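Local coordinates for uncharacterized protein (Legionella pneumophila subsp. pneumophila, PDB 5T2X) that is of unknown function but folds as a mainly helical, strand-free chain and belongs to the DUF5630 family, at residues A[139-142]-A[143-147]; A[148-151]-A[152-155]. All blocks are in the same frame, centred on the assembly; numbering follows the deposited sequence.

In the fold
From the N terminus, the chain first runs through interaction 1, which covers the last two and a half turns of helix 132-147. Interaction 2 follows in series: residues 148-151 leave that helix and 152-155 start helix 153-167, so the second contact closes the short turn between two consecutive helices. Neither contact encloses or crosses the other, yet they touch, with centres about 7 Å apart. The backbone N of L150 probably donates to the O of K145, and the Y146 ring packs on the backbone at N151 and on S154. Together they tie the end of one helix to the start of the next in a helical hairpin.

Interaction 1: residues A[139-142]-A[143-147]; sequences STWA and YEKYK
The backbone O of A142 takes the N-H of Y146 at 2.9 Å in a bond that is fairly straight, with 158° at the hydrogen. Three more i to i+4 bonds precede it along the helix: Y143 N to S139 O, E144 N to T140 O at 3.0 Å, and K145 N to W141 O, the longest of the four at 3.2 Å. The Y143 bond is as short as that of Y146 but more bent. These bonds fix the spacing of the side chains, and the main side-chain contact is between W141 and K145, one turn apart. The indole swings with CG anti to the backbone N (chi1 163°), while K145 CG is anti to its carbonyl carbon and the chain bends at chi2 (-86°), which turns it past the NE1 side of the indole. CG of K145 stands over one face of the ring, 4.1 Å above its plane and offset toward the rim, and CE of K145 lies just beyond NE1 of W141, 3.4 Å from it. It is thus the aliphatic part of the lysine that meets the indole. F115 meets the same tryptophan with its ring plane inclined to the indole. On another side of the helix, CG of E144 rests 3.4 Å from the backbone O of T140, its bent chain staying close to the preceding turn. The Y143 ring instead leads away from residues 139-142, and its OH hydrogen-bonds to the O of N182, at the end of helix 169-185. A142 and Y143 both touch T157 of helix 153-167. Consecutive i to i+4 bonds are the mark of a regular alpha helix, here the C-terminal part of helix 132-147, packed in an all-helical fold against helices 153-167 and 169-185.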
loop_
_atom_site.group_PDB
_atom_site.type_symbol
_atom_site.label_atom_id
_atom_site.label_comp_id
_atom_site.label_asym_id
_atom_site.label_seq_id
_atom_site.Cartn_x
_atom_site.Cartn_y
_atom_site.Cartn_z
ATOM N N SER A 139 -8.629 4.796 -3.088
ATOM C CA SER A 139 -9.214 4.513 -4.395
ATOM C C SER A 139 -10.720 4.305 -4.297
ATOM O O SER A 139 -11.456 4.683 -5.214
ATOM C CB SER A 139 -8.547 3.291 -5.030
ATOM O OG SER A 139 -8.809 2.116 -4.283
ATOM N N THR A 140 -11.193 3.711 -3.199
ATOM C CA THR A 140 -12.633 3.628 -2.972
ATOM C C THR A 140 -13.236 5.014 -2.777
ATOM O O THR A 140 -14.312 5.311 -3.309
ATOM C CB THR A 140 -12.923 2.740 -1.761
ATOM O OG1 THR A 140 -12.467 1.408 -2.022
ATOM C CG2 THR A 140 -14.417 2.712 -1.462
ATOM N N TRP A 141 -12.547 5.877 -2.026
ATOM C CA TRP A 141 -13.026 7.239 -1.812
ATOM C C TRP A 141 -13.149 7.994 -3.129
ATOM O O TRP A 141 -14.161 8.651 -3.390
ATOM C CB TRP A 141 -12.085 7.969 -0.853
ATOM C CG TRP A 141 -12.228 9.459 -0.857
ATOM C CD1 TRP A 141 -13.236 10.189 -0.297
ATOM C CD2 TRP A 141 -11.317 10.407 -1.430
ATOM N NE1 TRP A 141 -13.015 11.530 -0.495
ATOM C CE2 TRP A 141 -11.844 11.691 -1.186
ATOM C CE3 TRP A 141 -10.110 10.293 -2.127
ATOM C CZ2 TRP A 141 -11.206 12.853 -1.617
ATOM C CZ3 TRP A 141 -9.479 11.449 -2.554
ATOM C CH2 TRP A 141 -10.027 12.711 -2.297
ATOM N N ALA A 142 -12.121 7.909 -3.977
ATOM C CA ALA A 142 -12.169 8.619 -5.249
ATOM C C ALA A 142 -13.175 7.994 -6.205
ATOM O O ALA A 142 -13.768 8.703 -7.027
ATOM C CB ALA A 142 -10.778 8.658 -5.882
ATOM N N TYR A 143 -13.392 6.680 -6.110
ATOM C CA TYR A 143 -14.358 6.034 -6.993
ATOM C C TYR A 143 -15.781 6.467 -6.665
ATOM O O TYR A 143 -16.585 6.710 -7.572
ATOM C CB TYR A 143 -14.231 4.514 -6.904
ATOM C CG TYR A 143 -15.238 3.786 -7.765
ATOM C CD1 TYR A 143 -15.082 3.723 -9.144
ATOM C CD2 TYR A 143 -16.349 3.170 -7.203
ATOM C CE1 TYR A 143 -16.000 3.065 -9.939
ATOM C CE2 TYR A 143 -17.273 2.505 -7.991
ATOM C CZ TYR A 143 -17.093 2.456 -9.358
ATOM O OH TYR A 143 -18.006 1.798 -10.150
ATOM N N GLU A 144 -16.112 6.563 -5.376
ATOM C CA GLU A 144 -17.442 7.026 -4.994
ATOM C C GLU A 144 -17.648 8.486 -5.380
ATOM O O GLU A 144 -18.759 8.882 -5.750
ATOM C CB GLU A 144 -17.660 6.824 -3.495
ATOM C CG GLU A 144 -17.657 5.363 -3.062
ATOM C CD GLU A 144 -18.766 4.552 -3.713
ATOM O OE1 GLU A 144 -19.841 5.123 -4.000
ATOM O OE2 GLU A 144 -18.561 3.342 -3.942
ATOM N N LYS A 145 -16.590 9.299 -5.298
ATOM C CA LYS A 145 -16.664 10.666 -5.804
ATOM C C LYS A 145 -16.939 10.671 -7.303
ATOM O O LYS A 145 -17.780 11.434 -7.792
ATOM C CB LYS A 145 -15.363 11.411 -5.501
ATOM C CG LYS A 145 -15.098 11.658 -4.027
ATOM C CD LYS A 145 -15.761 12.933 -3.553
ATOM C CE LYS A 145 -15.472 13.193 -2.086
ATOM N NZ LYS A 145 -16.124 14.443 -1.606
ATOM N N TYR A 146 -16.228 9.823 -8.046
ATOM C CA TYR A 146 -16.454 9.721 -9.483
ATOM C C TYR A 146 -17.847 9.184 -9.783
ATOM O O TYR A 146 -18.518 9.658 -10.707
ATOM C CB TYR A 146 -15.378 8.832 -10.110
ATOM C CG TYR A 146 -15.612 8.483 -11.562
ATOM C CD1 TYR A 146 -15.670 9.472 -12.535
ATOM C CD2 TYR A 146 -15.751 7.161 -11.963
ATOM C CE1 TYR A 146 -15.876 9.155 -13.864
ATOM C CE2 TYR A 146 -15.955 6.834 -13.289
ATOM C CZ TYR A 146 -16.016 7.835 -14.234
ATOM O OH TYR A 146 -16.218 7.514 -15.554
ATOM N N LYS A 147 -18.305 8.209 -8.996
ATOM C CA LYS A 147 -19.605 7.595 -9.244
ATOM C C LYS A 147 -20.750 8.581 -9.043
ATOM O O LYS A 147 -21.765 8.497 -9.742
ATOM C CB LYS A 147 -19.784 6.378 -8.337
ATOM C CG LYS A 147 -21.048 5.575 -8.591
ATOM C CD LYS A 147 -21.120 4.377 -7.657
ATOM C CE LYS A 147 -22.372 3.552 -7.906
ATOM N NZ LYS A 147 -22.463 2.402 -6.965
#

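Interaction 2: residues A[148-151]-A[152-155]; sequences MGLN and DYSL
Residues 150-153 form a type I beta turn, across which the N-H of Y153 reaches the backbone O of L150 at 3.2 Å; this turn links helix 132-147 to helix 153-167. Just before it, G149 ends the first helix in a Schellman motif. Its positive phi of 130° is a conformation that glycine takes readily. The donor in the turn bond lies well above the carbonyl plane of L150. The next carbonyl is gripped twice, for the O of N151 accepts both the backbone N-H of S154, at 3.2 Å, and its hydroxyl. One residue thus holds the carbonyl with both its main chain and its side chain, at the start of the second helix.

L150 and Y153 provide the apolar part of the contact, lying side by side and pointing the same way. CB of L150 approaches CD1 of the tyrosine to 3.5 Å, coming at the ring obliquely, and CD1 of L150 lies 3.6 Å from CE1 of the ring. K145 touches both side chains from the preceding helix, while Y146 packs against Y153 and S154, so this surface turn is held against the helix it leaves. The hydroxyl of S154 sits between its own backbone N and carbonyl carbon (chi1 63°), a rotation that carries OG back to the turn, 3.0 Å from the O of N151 and nearly in line with that carbonyl bond, at a C=O...OG angle of 170°.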
loop_
_atom_site.group_PDB
_atom_site.type_symbol
_atom_site.label_atom_id
_atom_site.label_comp_id
_atom_site.label_asym_id
_atom_site.label_seq_id
_atom_site.Cartn_x
_atom_site.Cartn_y
_atom_site.Cartn_z
HETATM N N MSE A 148 -20.611 9.521 -8.111
HETATM C CA MSE A 148 -21.697 10.453 -7.833
HETATM C C MSE A 148 -21.673 11.671 -8.758
HETATM O O MSE A 148 -22.508 12.566 -8.625
HETATM C CB MSE A 148 -21.664 10.906 -6.370
HETATM C CG MSE A 148 -20.554 11.879 -6.019
HETATM SE SE MSE A 148 -20.737 12.541 -4.188
HETATM C CE MSE A 148 -19.165 13.683 -4.119
ATOM N N GLY A 149 -20.721 11.711 -9.689
ATOM C CA GLY A 149 -20.763 12.719 -10.733
ATOM C C GLY A 149 -19.500 13.521 -10.983
ATOM O O GLY A 149 -19.418 14.236 -11.987
ATOM N N LEU A 150 -18.514 13.429 -10.093
ATOM C CA LEU A 150 -17.277 14.195 -10.247
ATOM C C LEU A 150 -16.347 13.431 -11.184
ATOM O O LEU A 150 -15.641 12.510 -10.768
ATOM C CB LEU A 150 -16.634 14.450 -8.889
ATOM C CG LEU A 150 -17.517 15.198 -7.887
ATOM C CD1 LEU A 150 -16.753 15.516 -6.609
ATOM C CD2 LEU A 150 -18.078 16.469 -8.506
ATOM N N ASN A 151 -16.330 13.839 -12.457
ATOM C CA ASN A 151 -15.703 13.037 -13.506
ATOM C C ASN A 151 -14.206 12.865 -13.274
ATOM O O ASN A 151 -13.667 11.762 -13.427
ATOM C CB ASN A 151 -15.957 13.675 -14.871
ATOM C CG ASN A 151 -17.420 13.664 -15.258
ATOM O OD1 ASN A 151 -18.223 14.426 -14.720
ATOM N ND2 ASN A 151 -17.774 12.800 -16.201
ATOM N N ASP A 152 -13.511 13.945 -12.916
ATOM C CA ASP A 152 -12.055 13.880 -12.853
ATOM C C ASP A 152 -11.538 13.097 -11.652
ATOM O O ASP A 152 -10.320 12.935 -11.527
ATOM C CB ASP A 152 -11.465 15.293 -12.859
ATOM C CG ASP A 152 -11.923 16.128 -11.680
ATOM O OD1 ASP A 152 -12.872 15.716 -10.982
ATOM O OD2 ASP A 152 -11.336 17.209 -11.460
ATOM N N TYR A 153 -12.414 12.605 -10.775
ATOM C CA TYR A 153 -11.965 11.762 -9.674
ATOM C C TYR A 153 -11.660 10.337 -10.108
ATOM O O TYR A 153 -11.036 9.595 -9.341
ATOM C CB TYR A 153 -13.005 11.752 -8.552
ATOM C CG TYR A 153 -12.804 12.859 -7.543
ATOM C CD1 TYR A 153 -13.318 14.129 -7.766
ATOM C CD2 TYR A 153 -12.091 12.636 -6.372
ATOM C CE1 TYR A 153 -13.134 15.145 -6.847
ATOM C CE2 TYR A 153 -11.902 13.646 -5.448
ATOM C CZ TYR A 153 -12.425 14.899 -5.691
ATOM O OH TYR A 153 -12.241 15.908 -4.775
ATOM N N SER A 154 -12.082 9.933 -11.309
ATOM C CA SER A 154 -11.641 8.650 -11.842
ATOM C C SER A 154 -10.134 8.636 -12.048
ATOM O O SER A 154 -9.508 7.571 -12.003
ATOM C CB SER A 154 -12.364 8.342 -13.153
ATOM O OG SER A 154 -12.043 9.300 -14.147
ATOM N N LEU A 155 -9.539 9.811 -12.271
ATOM C CA LEU A 155 -8.088 9.903 -12.399
ATOM C C LEU A 155 -7.399 9.521 -11.096
ATOM O O LEU A 155 -6.405 8.786 -11.103
ATOM C CB LEU A 155 -7.688 11.318 -12.819
ATOM C CG LEU A 155 -7.731 11.724 -14.296
ATOM C CD1 LEU A 155 -9.083 11.457 -14.936
ATOM C CD2 LEU A 155 -7.369 13.195 -14.425
#